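2-oxoglutarate (2OG) and Fe(II)-dependent oxygenase superfamily protein (Arabidopsis thaliana, PDB 6KWB) probably oxidises the auxin indole-3-acetic acid irreversibly to inactive 2-oxoindole-3-acetic acid, as a 2-oxoglutarate-dependent dioxygenase of auxin catabolism. Local coordinates at residues 150-155 and 240-245. Residues are numbered along the deposited sequence; the frame is centred on the assembly and turned at random.
Sequences RINKYH and SIASFL. With AKG (2-oxoglutaric acid), chain E.
The 2-oxoglutarate pocket is floored by two antiparallel strands, 150-155 and 240-245, on which Asn152 and Ser240 form a hydrogen-bonded pair. Asn152 N bonds Ser240 O (2.9 Å) and Ser240 N bonds Asn152 O (3.1 Å); Arg150 and Ala242 repeat the pattern two residues along, past the non-hydrogen-bonded pair Ile151-Ile241. Asn152 ND2 donates to Ser240 OG at 3.1 Å, nearly in the amide plane, and weakly to AKG O1, while OD1 accepts from Tyr81 OH. An amide suits this place, donating and accepting at once; an alanine here would probably cost Ser240 OG its amide donor and Tyr81 OH its carbonyl acceptor, leaving the serine hydroxyl freer to turn. In the family's double-stranded beta-helix core, these strands carry the cosubstrate on one face. With chi1 at 84°, Ser240 OG can reach both Asn152 ND2 and AKG O4, a less surely placed oxygen of the distal (C5) carboxylate; the Tyr154 hydroxyl also donates to O4, and Arg238 bonds the cosubstrate. Ala242 CB, a mere methyl, lies 3.7 Å from AKG O1, and the Phe244 ring turns its edge to AKG O2 (CZ at 3.4 Å). On the other face, Ile151 CG2 meets Ile241 CG2 at 4.0 Å.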
loop_
_atom_site.group_PDB
_atom_site.type_symbol
_atom_site.label_atom_id
_atom_site.label_comp_id
_atom_site.label_asym_id
_atom_site.label_seq_id
_atom_site.Cartn_x
_atom_site.Cartn_y
_atom_site.Cartn_z
ATOM N N ARG A 150 1.526 -0.709 7.678
ATOM C CA ARG A 150 2.846 -1.283 7.800
ATOM C C ARG A 150 3.901 -0.266 7.385
ATOM O O ARG A 150 3.881 0.258 6.273
ATOM C CB ARG A 150 2.950 -2.573 6.976
ATOM C CG ARG A 150 4.380 -3.059 6.769
ATOM C CD ARG A 150 4.564 -4.596 6.795
ATOM N NE ARG A 150 4.491 -5.084 8.163
ATOM C CZ ARG A 150 5.291 -6.006 8.698
ATOM N NH1 ARG A 150 6.261 -6.564 7.990
ATOM N NH2 ARG A 150 5.115 -6.362 9.962
ATOM N N ILE A 151 4.839 -0.007 8.297
ATOM C CA ILE A 151 5.892 0.962 8.033
ATOM C C ILE A 151 7.155 0.162 7.912
ATOM O O ILE A 151 7.317 -0.837 8.596
ATOM C CB ILE A 151 6.006 2.013 9.141
ATOM C CG1 ILE A 151 6.150 1.340 10.495
ATOM C CG2 ILE A 151 4.770 2.830 9.186
ATOM C CD1 ILE A 151 6.205 2.317 11.654
ATOM N N ASN A 152 8.035 0.575 7.014
ATOM C CA ASN A 152 9.192 -0.239 6.679
ATOM C C ASN A 152 10.491 0.539 6.710
ATOM O O ASN A 152 10.531 1.666 6.245
ATOM C CB ASN A 152 9.005 -0.830 5.287
ATOM C CG ASN A 152 7.626 -1.425 5.092
ATOM O OD1 ASN A 152 7.314 -2.504 5.619
ATOM N ND2 ASN A 152 6.782 -0.717 4.330
ATOM N N LYS A 153 11.556 -0.093 7.210
ATOM C CA LYS A 153 12.914 0.462 7.204
ATOM C C LYS A 153 13.900 -0.406 6.442
ATOM O O LYS A 153 14.220 -1.509 6.879
ATOM C CB LYS A 153 13.433 0.637 8.620
ATOM C CG LYS A 153 14.792 1.296 8.688
ATOM C CD LYS A 153 15.263 1.394 10.142
ATOM C CE LYS A 153 16.682 1.900 10.262
ATOM N NZ LYS A 153 16.987 2.031 11.702
ATOM N N TYR A 154 14.399 0.098 5.322
ATOM C CA TYR A 154 15.371 -0.642 4.532
ATOM C C TYR A 154 16.806 -0.215 4.808
ATOM O O TYR A 154 17.146 0.958 4.698
ATOM C CB TYR A 154 15.076 -0.462 3.054
ATOM C CG TYR A 154 13.734 -0.987 2.692
ATOM C CD1 TYR A 154 13.549 -2.321 2.347
ATOM C CD2 TYR A 154 12.621 -0.163 2.765
ATOM C CE1 TYR A 154 12.284 -2.803 2.031
ATOM C CE2 TYR A 154 11.368 -0.633 2.469
ATOM C CZ TYR A 154 11.198 -1.946 2.095
ATOM O OH TYR A 154 9.930 -2.371 1.798
ATOM N N HIS A 155 17.638 -1.186 5.162
ATOM C CA HIS A 155 19.054 -0.949 5.405
ATOM C C HIS A 155 19.934 -1.486 4.274
ATOM O O HIS A 155 20.248 -2.674 4.250
ATOM C CB HIS A 155 19.483 -1.593 6.721
ATOM C CG HIS A 155 20.901 -1.291 7.094
ATOM N ND1 HIS A 155 21.284 -0.114 7.700
ATOM C CD2 HIS A 155 22.038 -2.007 6.917
ATOM C CE1 HIS A 155 22.591 -0.125 7.895
ATOM N NE2 HIS A 155 23.072 -1.263 7.427
ATOM N N SER A 240 9.522 3.650 4.107
ATOM C CA SER A 240 8.312 3.710 3.291
ATOM C C SER A 240 7.122 3.369 4.164
ATOM O O SER A 240 7.239 2.642 5.151
ATOM C CB SER A 240 8.377 2.770 2.110
ATOM O OG SER A 240 7.983 1.489 2.541
ATOM N N ILE A 241 5.986 3.961 3.848
ATOM C CA ILE A 241 4.785 3.699 4.607
ATOM C C ILE A 241 3.731 3.107 3.707
ATOM O O ILE A 241 3.419 3.702 2.685
ATOM C CB ILE A 241 4.234 4.993 5.240
ATOM C CG1 ILE A 241 5.336 5.750 5.979
ATOM C CG2 ILE A 241 3.064 4.682 6.113
ATOM C CD1 ILE A 241 5.105 7.300 6.056
ATOM N N ALA A 242 3.150 1.975 4.101
ATOM C CA ALA A 242 2.154 1.294 3.266
ATOM C C ALA A 242 0.860 1.010 4.019
ATOM O O ALA A 242 0.887 0.534 5.147
ATOM C CB ALA A 242 2.713 -0.004 2.728
ATOM N N SER A 243 -0.271 1.280 3.365
ATOM C CA SER A 243 -1.568 0.968 3.929
ATOM C C SER A 243 -2.291 0.074 2.979
ATOM O O SER A 243 -2.505 0.431 1.832
ATOM C CB SER A 243 -2.384 2.222 4.202
ATOM O OG SER A 243 -1.638 3.116 5.010
ATOM N N PHE A 244 -2.659 -1.098 3.468
ATOM C CA PHE A 244 -3.258 -2.119 2.641
ATOM C C PHE A 244 -4.753 -2.218 2.899
ATOM O O PHE A 244 -5.170 -2.454 4.032
ATOM C CB PHE A 244 -2.626 -3.496 2.916
ATOM C CG PHE A 244 -1.116 -3.547 2.797
ATOM C CD1 PHE A 244 -0.505 -3.654 1.550
ATOM C CD2 PHE A 244 -0.310 -3.587 3.923
ATOM C CE1 PHE A 244 0.872 -3.734 1.423
ATOM C CE2 PHE A 244 1.083 -3.671 3.799
ATOM C CZ PHE A 244 1.666 -3.737 2.548
ATOM N N LEU A 245 -5.564 -2.030 1.861
ATOM C CA LEU A 245 -6.967 -2.428 1.953
ATOM C C LEU A 245 -7.007 -3.909 1.640
ATOM O O LEU A 245 -6.591 -4.297 0.565
ATOM C CB LEU A 245 -7.861 -1.677 0.972
ATOM C CG LEU A 245 -9.338 -2.089 1.014
ATOM C CD1 LEU A 245 -9.988 -1.753 2.350
ATOM C CD2 LEU A 245 -10.113 -1.473 -0.122
HETATM C C1 AKG E . 5.152 -3.078 0.917
HETATM O O1 AKG E . 5.226 -2.682 2.115
HETATM O O2 AKG E . 4.365 -4.010 0.580
HETATM C C2 AKG E . 6.023 -2.436 -0.141
HETATM O O5 AKG E . 6.041 -2.938 -1.265
HETATM C C3 AKG E . 6.840 -1.202 0.250
HETATM C C4 AKG E . 7.539 -0.543 -0.935
HETATM C C5 AKG E . 8.739 0.259 -0.462
HETATM O O3 AKG E . 9.315 1.113 -1.208
HETATM O O4 AKG E . 9.173 0.054 0.703
#